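Local coordinates for protein sugar kinase (Agrobacterium tumefaciens, PDB 2RBC) that probably transfers phosphate from ATP to a sugar or sugar-like substrate, as a ribokinase-like member of the PfkB carbohydrate kinase family, at residues A73-R78 against G275-G280; T262-E267 against A303-T308; V296-V301 against E321-M326. All blocks are in the same frame, centred on the assembly; numbering follows the deposited sequence. Where two conformers were deposited one is given.

Contact 1 of 3, residues A73-R78 against G275-G280; sequences AYAVHR and GDIFHG. With SO4 (sulfate ion), chain D.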
ATOM      1  N   ALA A  73      20.159   6.564   7.701  1.00 19.62           N
ATOM      2  CA  ALA A  73      20.193   6.477   9.150  1.00 19.99           C
ATOM      3  C   ALA A  73      20.299   5.027   9.657  1.00 20.73           C
ATOM      4  O   ALA A  73      21.052   4.743  10.560  1.00 21.23           O
ATOM      5  CB  ALA A  73      18.986   7.228   9.803  1.00 19.86           C
ATOM      6  N   TYR A  74      19.464   4.136   9.108  1.00 21.57           N
ATOM      7  CA  TYR A  74      19.538   2.738   9.428  1.00 21.19           C
ATOM      8  C   TYR A  74      20.932   2.165   9.156  1.00 20.02           C
ATOM      9  O   TYR A  74      21.478   1.441   9.972  1.00 21.55           O
ATOM     10  CB  TYR A  74      18.465   1.981   8.670  1.00 21.72           C
ATOM     11  CG  TYR A  74      18.413   0.514   8.994  1.00 21.55           C
ATOM     12  CD1 TYR A  74      18.148   0.080  10.281  1.00 20.46           C
ATOM     13  CD2 TYR A  74      18.634  -0.431   8.020  1.00 22.41           C
ATOM     14  CE1 TYR A  74      18.117  -1.257  10.598  1.00 23.26           C
ATOM     15  CE2 TYR A  74      18.565  -1.791   8.315  1.00 21.73           C
ATOM     16  CZ  TYR A  74      18.325  -2.195   9.612  1.00 20.71           C
ATOM     17  OH  TYR A  74      18.254  -3.546   9.909  1.00 20.88           O
ATOM     18  N   ALA A  75      21.522   2.514   8.031  1.00 21.31           N
ATOM     19  CA  ALA A  75      22.887   2.085   7.702  1.00 20.14           C
ATOM     20  C   ALA A  75      23.918   2.589   8.710  1.00 21.54           C
ATOM     21  O   ALA A  75      24.819   1.850   9.101  1.00 20.54           O
ATOM     22  CB  ALA A  75      23.253   2.521   6.281  1.00 21.56           C
ATOM     23  N   VAL A  76      23.793   3.840   9.147  1.00 21.62           N
ATOM     24  CA  VAL A  76      24.683   4.354  10.187  1.00 20.45           C
ATOM     25  C   VAL A  76      24.639   3.459  11.426  1.00 20.67           C
ATOM     26  O   VAL A  76      25.686   3.088  11.957  1.00 20.82           O
ATOM     27  CB  VAL A  76      24.372   5.838  10.564  1.00 20.14           C
ATOM     28  CG1 VAL A  76      25.161   6.238  11.858  1.00 21.21           C
ATOM     29  CG2 VAL A  76      24.732   6.764   9.390  1.00 18.76           C
ATOM     30  N   HIS A  77      23.430   3.145  11.891  1.00 20.44           N
ATOM     31  CA  HIS A  77      23.227   2.257  13.018  1.00 20.24           C
ATOM     32  C   HIS A  77      23.846   0.869  12.792  1.00 19.94           C
ATOM     33  O   HIS A  77      24.623   0.372  13.617  1.00 21.21           O
ATOM     34  CB  HIS A  77      21.730   2.103  13.285  1.00 20.13           C
ATOM     35  CG  HIS A  77      21.399   0.951  14.163  1.00 20.91           C
ATOM     36  ND1 HIS A  77      21.714   0.927  15.506  1.00 23.23           N
ATOM     37  CD2 HIS A  77      20.770  -0.213  13.897  1.00 20.83           C
ATOM     38  CE1 HIS A  77      21.289  -0.215  16.020  1.00 24.29           C
ATOM     39  NE2 HIS A  77      20.725  -0.925  15.057  1.00 23.76           N
ATOM     40  N   ARG A  78      23.526   0.271  11.657  1.00 19.96           N
ATOM     41  CA  ARG A  78      23.989  -1.077  11.355  1.00 19.81           C
ATOM     42  C   ARG A  78      25.512  -1.140  11.295  1.00 19.94           C
ATOM     43  O   ARG A  78      26.102  -2.160  11.654  1.00 19.36           O
ATOM     44  CB  ARG A  78      23.434  -1.554  10.034  1.00 19.00           C
ATOM     45  CG  ARG A  78      21.920  -1.794  10.045  1.00 19.56           C
ATOM     46  CD  ARG A  78      21.582  -3.033  10.840  1.00 21.21           C
ATOM     47  NE  ARG A  78      21.932  -4.231  10.083  1.00 22.06           N
ATOM     48  CZ  ARG A  78      21.879  -5.467  10.551  1.00 22.71           C
ATOM     49  NH1 ARG A  78      21.544  -5.699  11.802  1.00 21.82           N
ATOM     50  NH2 ARG A  78      22.223  -6.486   9.771  1.00 24.51           N
ATOM     51  N   GLY A 275      22.005   2.878  -2.667  1.00 22.95           N
ATOM     52  CA  GLY A 275      22.633   4.221  -2.564  1.00 22.80           C
ATOM     53  C   GLY A 275      22.532   4.799  -1.175  1.00 22.55           C
ATOM     54  O   GLY A 275      23.469   5.390  -0.668  1.00 21.29           O
ATOM     55  N   ASP A 276      21.401   4.582  -0.524  1.00 22.98           N
ATOM     56  CA  ASP A 276      21.219   5.010   0.866  1.00 22.81           C
ATOM     57  C   ASP A 276      22.153   4.312   1.853  1.00 22.94           C
ATOM     58  O   ASP A 276      22.705   4.928   2.779  1.00 21.48           O
ATOM     59  CB  ASP A 276      19.781   4.774   1.312  1.00 23.77           C
ATOM     60  CG  ASP A 276      18.765   5.432   0.386  1.00 25.02           C
ATOM     61  OD1 ASP A 276      19.087   6.525  -0.123  1.00 29.50           O
ATOM     62  OD2 ASP A 276      17.663   4.870   0.183  1.00 29.43           O
ATOM     63  N   ILE A 277      22.325   3.018   1.673  1.00 21.65           N
ATOM     64  CA  ILE A 277      23.266   2.300   2.511  1.00 21.62           C
ATOM     65  C   ILE A 277      24.666   2.856   2.261  1.00 21.95           C
ATOM     66  O   ILE A 277      25.449   3.016   3.208  1.00 21.14           O
ATOM     67  CB  ILE A 277      23.180   0.766   2.283  1.00 21.37           C
ATOM     68  CG1 ILE A 277      22.064   0.123   3.126  1.00 21.24           C
ATOM     69  CG2 ILE A 277      24.523   0.075   2.638  1.00 19.56           C
ATOM     70  CD1 ILE A 277      20.662   0.831   3.167  1.00 21.87           C
ATOM     71  N   PHE A 278      24.998   3.116   0.994  1.00 22.02           N
ATOM     72  CA  PHE A 278      26.269   3.746   0.630  1.00 22.38           C
ATOM     73  C   PHE A 278      26.448   5.064   1.369  1.00 22.81           C
ATOM     74  O   PHE A 278      27.458   5.268   2.001  1.00 24.09           O
ATOM     75  CB  PHE A 278      26.398   3.972  -0.905  1.00 21.99           C
ATOM     76  CG  PHE A 278      27.773   4.470  -1.374  1.00 22.17           C
ATOM     77  CD1 PHE A 278      28.183   5.784  -1.145  1.00 24.47           C
ATOM     78  CD2 PHE A 278      28.645   3.618  -2.080  1.00 25.50           C
ATOM     79  CE1 PHE A 278      29.438   6.222  -1.552  1.00 21.87           C
ATOM     80  CE2 PHE A 278      29.916   4.052  -2.512  1.00 23.71           C
ATOM     81  CZ  PHE A 278      30.313   5.345  -2.246  1.00 23.10           C
ATOM     82  N   HIS A 279      25.456   5.947   1.283  1.00 22.34           N
ATOM     83  CA  HIS A 279      25.576   7.296   1.862  1.00 22.31           C
ATOM     84  C   HIS A 279      25.725   7.310   3.376  1.00 21.04           C
ATOM     85  O   HIS A 279      26.532   8.065   3.932  1.00 20.85           O
ATOM     86  CB  HIS A 279      24.363   8.142   1.457  1.00 22.57           C
ATOM     87  CG  HIS A 279      24.242   8.305  -0.019  1.00 23.94           C
ATOM     88  ND1 HIS A 279      23.032   8.264  -0.671  1.00 29.22           N
ATOM     89  CD2 HIS A 279      25.184   8.450  -0.981  1.00 28.70           C
ATOM     90  CE1 HIS A 279      23.239   8.366  -1.981  1.00 30.65           C
ATOM     91  NE2 HIS A 279      24.533   8.491  -2.193  1.00 30.08           N
ATOM     92  N   GLY A 280      24.938   6.485   4.043  1.00 20.48           N
ATOM     93  CA  GLY A 280      24.993   6.389   5.486  1.00 20.11           C
ATOM     94  C   GLY A 280      26.352   5.858   5.927  1.00 21.18           C
ATOM     95  O   GLY A 280      26.911   6.363   6.883  1.00 20.84           O
TER
HETATM   96  S   SO4 D 324      21.371  -9.125  12.523  1.00 87.28           S
HETATM   97  O1  SO4 D 324      21.759  -8.961  11.121  1.00 87.39           O
HETATM   98  O2  SO4 D 324      20.158  -8.355  12.809  1.00 87.87           O
HETATM   99  O3  SO4 D 324      21.002 -10.522  12.761  1.00 88.04           O
HETATM  100  O4  SO4 D 324      22.501  -8.726  13.375  1.00 86.48           O
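A75 lies against I277, and V76 against G280, where the short axes of 73-78 and 275-280 pass 7.6 Å apart at a signed crossing angle of -55°. This is close packing for two helices, and the small residues A75 and G280 allow it. The methyl of A75 points at the other helix and lands on its backbone, with CB 3.8 Å from CA of I277. I277 adds its CG1 branch alongside, 4.1 Å from CB of A75. V76 meets the other helix at its flank. Its CG2 sits beside its own backbone N, with CG1 anti to that N (chi1 169°), and from there CG2 touches the carbonyl O of G280 at 3.3 Å. The interface is buried and held by van der Waals contact.

At the outer side of helix 68-78, R78 folds back along its own helix. Its CG lies 3.6 Å over one face of the Y74 ring, near the rim. R313 makes a cation-pi contact with the same tyrosine. The R78 guanidinium grips a sulfate at its edge: NH2 donates to O1 at 2.9 Å, and NH1 makes a weak, longer bond to O2. NE is tied to the carbonyl of A316, which limits how the group can turn. The sulfate probably comes from the crystallisation liquor.

G275 and D276 are the glycine-aspartate pair of the PfkB signature at the start of helix 274-287. In ribokinase the equivalent aspartate is the catalytic base, so this helix pair probably backs the active site of a ribokinase-like fold.

Contact 2 of 3, residues T262-E267 against A303-T308; sequences TTMQVE and AALKCT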
ATOM      1  N   THR A 262      36.453   0.405  -7.955  0.50 25.54           N
ATOM      2  CA  THR A 262      35.513  -0.593  -8.411  0.50 25.81           C
ATOM      3  C   THR A 262      34.755  -1.116  -7.196  0.50 26.44           C
ATOM      4  O   THR A 262      35.226  -0.993  -6.062  0.50 26.66           O
ATOM      5  CB  THR A 262      36.226  -1.737  -9.145  0.50 26.19           C
ATOM      6  OG1 THR A 262      35.272  -2.486  -9.898  0.50 26.96           O
ATOM      7  CG2 THR A 262      36.938  -2.656  -8.180  0.50 25.42           C
ATOM      8  N   THR A 263      33.582  -1.680  -7.435  1.00 26.72           N
ATOM      9  CA  THR A 263      32.814  -2.291  -6.381  1.00 27.61           C
ATOM     10  C   THR A 263      32.841  -3.818  -6.507  1.00 29.03           C
ATOM     11  O   THR A 263      33.329  -4.382  -7.496  1.00 27.70           O
ATOM     12  CB  THR A 263      31.376  -1.722  -6.240  1.00 28.22           C
ATOM     13  OG1 THR A 263      30.830  -2.252  -5.039  1.00 29.35           O
ATOM     14  CG2 THR A 263      30.439  -2.081  -7.422  1.00 26.04           C
HETATM   15  N   MSE A 264      32.385  -4.460  -5.437  1.00 29.73           N
HETATM   16  CA  MSE A 264      32.273  -5.901  -5.340  1.00 31.63           C
HETATM   17  C   MSE A 264      31.089  -6.382  -6.157  1.00 28.89           C
HETATM   18  O   MSE A 264      29.963  -5.903  -5.989  1.00 28.12           O
HETATM   19  CB  MSE A 264      32.068  -6.302  -3.882  1.00 31.65           C
HETATM   20  CG  MSE A 264      31.976  -7.784  -3.694  1.00 35.30           C
HETATM   21 SE   MSE A 264      31.959  -8.252  -1.798  0.80 42.23          SE
HETATM   22  CE  MSE A 264      30.103  -7.762  -1.286  1.00 38.34           C
ATOM     23  N   GLN A 265      31.323  -7.358  -7.016  1.00 27.45           N
ATOM     24  CA  GLN A 265      30.265  -7.871  -7.838  1.00 27.86           C
ATOM     25  C   GLN A 265      29.436  -8.916  -7.087  1.00 27.80           C
ATOM     26  O   GLN A 265      29.973  -9.839  -6.479  1.00 28.87           O
ATOM     27  CB  GLN A 265      30.801  -8.400  -9.155  1.00 28.21           C
ATOM     28  CG  GLN A 265      31.624  -7.337  -9.920  1.00 30.71           C
ATOM     29  CD  GLN A 265      30.831  -6.075 -10.288  1.00 33.41           C
ATOM     30  OE1 GLN A 265      29.854  -6.162 -11.021  1.00 36.39           O
ATOM     31  NE2 GLN A 265      31.245  -4.908  -9.768  1.00 31.13           N
ATOM     32  N   VAL A 266      28.132  -8.712  -7.074  1.00 26.78           N
ATOM     33  CA  VAL A 266      27.244  -9.563  -6.345  1.00 26.50           C
ATOM     34  C   VAL A 266      26.064  -9.835  -7.271  1.00 27.72           C
ATOM     35  O   VAL A 266      25.920  -9.186  -8.301  1.00 27.16           O
ATOM     36  CB  VAL A 266      26.770  -8.888  -5.030  1.00 26.19           C
ATOM     37  CG1 VAL A 266      27.945  -8.632  -4.124  1.00 24.00           C
ATOM     38  CG2 VAL A 266      25.968  -7.608  -5.322  1.00 25.55           C
ATOM     39  N   GLU A 267      25.209 -10.759  -6.891  1.00 28.98           N
ATOM     40  CA  GLU A 267      23.958 -10.885  -7.589  1.00 30.24           C
ATOM     41  C   GLU A 267      22.981  -9.874  -7.042  1.00 30.42           C
ATOM     42  O   GLU A 267      22.602  -9.980  -5.895  1.00 31.60           O
ATOM     43  CB  GLU A 267      23.374 -12.232  -7.397  1.00 31.34           C
ATOM     44  CG  GLU A 267      22.014 -12.265  -8.052  1.00 35.24           C
ATOM     45  CD  GLU A 267      21.479 -13.608  -8.102  1.00 38.58           C
ATOM     46  OE1 GLU A 267      22.277 -14.544  -7.880  1.00 40.47           O
ATOM     47  OE2 GLU A 267      20.255 -13.720  -8.322  1.00 42.77           O
ATOM     48  N   ALA A 303      26.881  -1.479   0.442  1.00 20.18           N
ATOM     49  CA  ALA A 303      25.801  -1.373  -0.554  1.00 20.36           C
ATOM     50  C   ALA A 303      25.625  -2.663  -1.320  1.00 19.98           C
ATOM     51  O   ALA A 303      24.527  -3.145  -1.479  1.00 22.71           O
ATOM     52  CB  ALA A 303      26.066  -0.200  -1.514  1.00 19.72           C
ATOM     53  N   ALA A 304      26.735  -3.260  -1.746  1.00 20.84           N
ATOM     54  CA  ALA A 304      26.742  -4.559  -2.449  1.00 20.15           C
ATOM     55  C   ALA A 304      26.050  -5.645  -1.621  1.00 20.20           C
ATOM     56  O   ALA A 304      25.173  -6.363  -2.113  1.00 21.02           O
ATOM     57  CB  ALA A 304      28.200  -4.969  -2.858  1.00 19.10           C
ATOM     58  N   LEU A 305      26.407  -5.750  -0.350  1.00 19.54           N
ATOM     59  CA  LEU A 305      25.790  -6.717   0.521  1.00 19.51           C
ATOM     60  C   LEU A 305      24.285  -6.531   0.565  1.00 20.64           C
ATOM     61  O   LEU A 305      23.530  -7.511   0.419  1.00 21.71           O
ATOM     62  CB  LEU A 305      26.394  -6.655   1.932  1.00 18.62           C
ATOM     63  CG  LEU A 305      27.737  -7.385   2.105  1.00 19.45           C
ATOM     64  CD1 LEU A 305      28.452  -6.845   3.351  1.00 22.27           C
ATOM     65  CD2 LEU A 305      27.502  -8.813   2.296  1.00 23.15           C
ATOM     66  N   LYS A 306      23.846  -5.288   0.710  1.00 20.28           N
ATOM     67  CA  LYS A 306      22.424  -5.019   0.838  1.00 20.45           C
ATOM     68  C   LYS A 306      21.668  -5.459  -0.416  1.00 20.32           C
ATOM     69  O   LYS A 306      20.505  -5.851  -0.330  1.00 20.14           O
ATOM     70  CB  LYS A 306      22.196  -3.535   1.099  1.00 20.88           C
ATOM     71  CG  LYS A 306      20.749  -3.127   1.363  1.00 21.89           C
ATOM     72  CD  LYS A 306      20.280  -2.117   0.350  1.00 20.68           C
ATOM     73  CE  LYS A 306      20.024  -2.726  -1.012  1.00 21.73           C
ATOM     74  NZ  LYS A 306      18.825  -3.649  -1.019  1.00 21.37           N
ATOM     75  N   CYS A 307      22.330  -5.407  -1.562  1.00 20.99           N
ATOM     76  CA  CYS A 307      21.696  -5.751  -2.855  1.00 21.16           C
ATOM     77  C   CYS A 307      21.346  -7.215  -3.026  1.00 20.92           C
ATOM     78  O   CYS A 307      20.521  -7.559  -3.874  1.00 21.67           O
ATOM     79  CB  CYS A 307      22.555  -5.279  -4.050  1.00 21.11           C
ATOM     80  SG  CYS A 307      22.587  -3.506  -4.290  1.00 23.21           S
ATOM     81  N   THR A 308      21.927  -8.072  -2.195  1.00 20.87           N
ATOM     82  CA  THR A 308      21.712  -9.504  -2.269  1.00 21.35           C
ATOM     83  C   THR A 308      20.519 -10.007  -1.495  1.00 21.78           C
ATOM     84  O   THR A 308      20.251 -11.196  -1.509  1.00 22.42           O
ATOM     85  CB  THR A 308      22.985 -10.247  -1.805  1.00 21.10           C
ATOM     86  OG1 THR A 308      23.209  -9.994  -0.415  1.00 20.46           O
ATOM     87  CG2 THR A 308      24.167  -9.790  -2.630  1.00 21.59           C
TER
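M264 and V266 belong to the loop that runs from strand 258-261 to the PfkB signature of this ribokinase-like fold, and they rest on the last turns of helix 292-307. The loop has no regular structure here. Its backbone comes nearest the helical segment at E267 and T308, and almost as near at V266 and A304.

A304 is the centre of the contact. Its methyl points at the loop and touches M264 twice: CB of A304 is 3.7 Å from the carbonyl O of M264 and equally far from the selenomethionine methyl CE. The M264 side chain is stretched as far as SE and folds over only at chi3 (76°). This lays CE across A304, where it also approaches CG of L305 at 4.2 Å.

V266 fills the next place along the helix. Its CG1 touches CB of A304 at 3.9 Å. Its CG2, placed between the backbone N and the carbonyl carbon, reaches the carbonyl O of A304 at 3.5 Å. T308 crosses V266 at about a right angle, with its CG2 3.7 Å from CB of V266. Methyls thus pack on one another and on backbone carbonyls.

Farther along the loop, D270 bonds to the backbone of C307, and K306 NZ bonds to the carbonyls of D270 and of G312, beyond the helix. In ribokinase, backbone carbonyls of the corresponding loops help hold a monovalent cation, so the ammonium probably takes a similar place.

T308 turns its hydroxyl back on L305: OG1 donates to the carbonyl O of L305 at 2.6 Å, in the carbonyl plane, and N of T308 bonds to the same oxygen.

Contact 3 of 3, residues V296-V301 against E321-M326; sequences VRLSSV and ETEEAM. With SO4 (sulfate ion), chain B.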
ATOM      1  N   VAL A 296      35.142   4.985   0.531  1.00 21.13           N
ATOM      2  CA  VAL A 296      34.429   4.605  -0.662  1.00 20.90           C
ATOM      3  C   VAL A 296      34.331   3.083  -0.732  1.00 21.21           C
ATOM      4  O   VAL A 296      33.306   2.557  -1.100  1.00 21.02           O
ATOM      5  CB  VAL A 296      35.073   5.172  -1.905  1.00 21.12           C
ATOM      6  CG1 VAL A 296      34.447   4.547  -3.155  1.00 21.14           C
ATOM      7  CG2 VAL A 296      34.947   6.700  -1.949  1.00 19.35           C
ATOM      8  N   ARG A 297      35.419   2.383  -0.435  1.00 21.97           N
ATOM      9  CA  ARG A 297      35.393   0.915  -0.394  1.00 21.98           C
ATOM     10  C   ARG A 297      34.381   0.335   0.576  1.00 21.50           C
ATOM     11  O   ARG A 297      33.597  -0.539   0.198  1.00 20.40           O
ATOM     12  CB  ARG A 297      36.762   0.345  -0.025  1.00 22.37           C
ATOM     13  CG  ARG A 297      37.711   0.321  -1.153  1.00 23.13           C
ATOM     14  CD  ARG A 297      39.100   0.107  -0.684  1.00 24.72           C
ATOM     15  NE  ARG A 297      39.974  -0.074  -1.819  1.00 25.42           N
ATOM     16  CZ  ARG A 297      41.221  -0.513  -1.729  1.00 27.54           C
ATOM     17  NH1 ARG A 297      41.767  -0.791  -0.556  1.00 28.94           N
ATOM     18  NH2 ARG A 297      41.916  -0.693  -2.824  1.00 26.56           N
ATOM     19  N   LEU A 298      34.416   0.791   1.825  1.00 21.17           N
ATOM     20  CA  LEU A 298      33.506   0.300   2.839  1.00 21.00           C
ATOM     21  C   LEU A 298      32.043   0.533   2.441  1.00 21.05           C
ATOM     22  O   LEU A 298      31.219  -0.368   2.600  1.00 20.10           O
ATOM     23  CB  LEU A 298      33.787   0.977   4.190  1.00 21.00           C
ATOM     24  CG  LEU A 298      33.074   0.444   5.432  1.00 22.13           C
ATOM     25  CD1 LEU A 298      33.581  -0.930   5.895  1.00 19.39           C
ATOM     26  CD2 LEU A 298      33.120   1.505   6.552  1.00 19.98           C
ATOM     27  N   SER A 299      31.744   1.735   1.937  1.00 20.71           N
ATOM     28  CA  SER A 299      30.401   2.092   1.511  1.00 20.72           C
ATOM     29  C   SER A 299      29.939   1.241   0.337  1.00 20.66           C
ATOM     30  O   SER A 299      28.766   0.819   0.287  1.00 20.07           O
ATOM     31  CB  SER A 299      30.364   3.560   1.122  1.00 21.34           C
ATOM     32  OG  SER A 299      30.838   4.368   2.167  1.00 20.05           O
ATOM     33  N   SER A 300      30.861   0.989  -0.595  1.00 20.89           N
ATOM     34  CA  SER A 300      30.599   0.141  -1.739  1.00 21.45           C
ATOM     35  C   SER A 300      30.268  -1.285  -1.342  1.00 20.49           C
ATOM     36  O   SER A 300      29.296  -1.865  -1.842  1.00 19.11           O
ATOM     37  CB  SER A 300      31.804   0.105  -2.695  1.00 21.27           C
ATOM     38  OG  SER A 300      31.981   1.379  -3.285  1.00 26.41           O
ATOM     39  N   VAL A 301      31.079  -1.868  -0.464  1.00 20.38           N
ATOM     40  CA  VAL A 301      30.835  -3.223  -0.030  1.00 20.06           C
ATOM     41  C   VAL A 301      29.525  -3.337   0.740  1.00 20.47           C
ATOM     42  O   VAL A 301      28.751  -4.281   0.537  1.00 21.35           O
ATOM     43  CB  VAL A 301      32.053  -3.789   0.797  1.00 20.33           C
ATOM     44  CG1 VAL A 301      31.756  -5.179   1.369  1.00 18.90           C
ATOM     45  CG2 VAL A 301      33.306  -3.836  -0.111  1.00 16.90           C
ATOM     46  N   GLU A 321      30.081  -7.766   9.114  1.00 20.85           N
ATOM     47  CA  GLU A 321      29.802  -8.429   7.822  1.00 20.83           C
ATOM     48  C   GLU A 321      30.473  -7.702   6.676  1.00 20.42           C
ATOM     49  O   GLU A 321      31.070  -8.344   5.802  1.00 19.97           O
ATOM     50  CB  GLU A 321      28.303  -8.555   7.533  1.00 21.28           C
ATOM     51  CG  GLU A 321      27.637  -9.583   8.382  1.00 22.18           C
ATOM     52  CD  GLU A 321      26.139  -9.525   8.390  1.00 21.04           C
ATOM     53  OE1 GLU A 321      25.498  -8.565   7.861  1.00 22.20           O
ATOM     54  OE2 GLU A 321      25.579 -10.486   8.962  1.00 22.43           O
ATOM     55  N   THR A 322      30.388  -6.366   6.691  1.00 20.26           N
ATOM     56  CA  THR A 322      31.041  -5.520   5.679  1.00 19.95           C
ATOM     57  C   THR A 322      32.578  -5.625   5.741  1.00 20.36           C
ATOM     58  O   THR A 322      33.246  -5.818   4.702  1.00 20.07           O
ATOM     59  CB  THR A 322      30.581  -4.026   5.776  1.00 20.15           C
ATOM     60  OG1 THR A 322      29.137  -3.939   5.888  1.00 18.91           O
ATOM     61  CG2 THR A 322      31.052  -3.214   4.520  1.00 19.07           C
ATOM     62  N   GLU A 323      33.143  -5.558   6.951  1.00 20.05           N
ATOM     63  CA  GLU A 323      34.595  -5.635   7.104  1.00 19.81           C
ATOM     64  C   GLU A 323      35.134  -6.969   6.591  1.00 19.87           C
ATOM     65  O   GLU A 323      36.173  -7.012   5.920  1.00 20.12           O
ATOM     66  CB  GLU A 323      35.057  -5.455   8.559  1.00 20.74           C
ATOM     67  CG  GLU A 323      34.733  -4.128   9.275  1.00 23.66           C
ATOM     68  CD  GLU A 323      35.604  -2.989   8.907  1.00 29.18           C
ATOM     69  OE1 GLU A 323      36.553  -3.209   8.094  1.00 30.89           O
ATOM     70  OE2 GLU A 323      35.337  -1.854   9.421  1.00 26.18           O
ATOM     71  N   GLU A 324      34.453  -8.064   6.915  1.00 18.49           N
ATOM     72  CA  GLU A 324      34.912  -9.373   6.487  1.00 18.49           C
ATOM     73  C   GLU A 324      34.751  -9.539   4.981  1.00 17.83           C
ATOM     74  O   GLU A 324      35.635 -10.033   4.330  1.00 16.49           O
ATOM     75  CB  GLU A 324      34.198 -10.482   7.253  1.00 17.95           C
ATOM     76  CG  GLU A 324      34.533 -11.909   6.844  1.00 19.21           C
ATOM     77  CD  GLU A 324      36.003 -12.263   6.938  1.00 21.61           C
ATOM     78  OE1 GLU A 324      36.759 -11.617   7.695  1.00 24.42           O
ATOM     79  OE2 GLU A 324      36.426 -13.209   6.246  1.00 21.13           O
ATOM     80  N   ALA A 325      33.598  -9.142   4.440  1.00 17.77           N
ATOM     81  CA  ALA A 325      33.392  -9.192   3.003  1.00 18.18           C
ATOM     82  C   ALA A 325      34.481  -8.420   2.262  1.00 18.95           C
ATOM     83  O   ALA A 325      35.081  -8.899   1.271  1.00 18.64           O
ATOM     84  CB  ALA A 325      31.969  -8.667   2.643  1.00 17.19           C
HETATM   85  N   MSE A 326      34.802  -7.247   2.789  1.00 20.98           N
HETATM   86  CA  MSE A 326      35.743  -6.354   2.155  1.00 21.41           C
HETATM   87  C   MSE A 326      37.135  -6.938   2.160  1.00 20.35           C
HETATM   88  O   MSE A 326      37.847  -6.883   1.166  1.00 19.23           O
HETATM   89  CB  MSE A 326      35.724  -4.998   2.850  1.00 20.91           C
HETATM   90  CG  MSE A 326      36.709  -4.041   2.220  1.00 24.41           C
HETATM   91 SE   MSE A 326      36.496  -2.254   2.925  0.80 31.16          SE
HETATM   92  CE  MSE A 326      37.031  -2.544   4.795  1.00 26.29           C
TER
HETATM   93  S   SO4 B 322      40.358  -2.534  -5.691  1.00 96.58           S
HETATM   94  O1  SO4 B 322      41.727  -3.032  -5.605  1.00 97.21           O
HETATM   95  O2  SO4 B 322      40.280  -1.199  -5.118  1.00 96.75           O
HETATM   96  O3  SO4 B 322      39.926  -2.426  -7.088  1.00 96.60           O
HETATM   97  O4  SO4 B 322      39.517  -3.455  -4.930  1.00 96.77           O
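M326 reaches L298 because its chain runs out extended and then bends at the last torsion (chi3 66°). The bend sets SE 3.8 Å from N of L298 and brings the methyl CE to 4.0 Å from CD1 of the same leucine. The L298 side chain leaves with CG anti to its backbone N (chi1 -171°), which swings CD1 over to the other helix. There CD1 also touches CG2 of T322 at 3.7 Å. The leucine crosses both T322 and M326 at about a right angle.

The two short helix segments cross steeply, at 106°, with axes 9.4 Å apart. V301 points toward the other helix. Its CG1 meets CB of A325 at 3.7 Å, while CG2 lies against CB and CG of M326. T322 turns its methyl inward, and CG2 comes to 3.4 Å from the carbonyl O of L298. The hydroxyl of T322 bonds to the carbonyl O of T318, four residues earlier. M326 SE also lies against CB of R297.

The charged ends turn to other partners. R297 stretches past the crossing and donates from NH2 to O2 of a sulfate at 2.9 Å, and Q261 takes its NE. This ion is most likely left from crystallisation; Q261 and R332 bind it too. OE2 of E323 makes a salt bridge to R319, and the same oxygen lies 4.0 Å from CD1 of L298.

The joint is thus greasy at its middle and polar round its margin. Dispersion and the shape of the meeting side chains hold helix 319-330 against helix 292-307, while R297 and E323 find their polar partners at the margin.

Contact 1 lies deep in the chain, about 7 Å from its centre, and contacts 2 and 3 lie farther out, about 16 Å from it, and are partly buried. Helix 292-307 serves both outer contacts: the loop rests on its end in contact 2 and helix 319-330 crosses it in contact 3. It also packs on helix 274-287, where I277 touches A303 and K306, and F278 touches S299 and S300. L305 bridges contacts 2 and 3 by meeting T322 and A325. Small residues let backbones close up in contact 1. Larger apolar side chains, including two selenomethionines, fill contacts 2 and 3. Sulfates sit at the arginine ends of contacts 1 and 3.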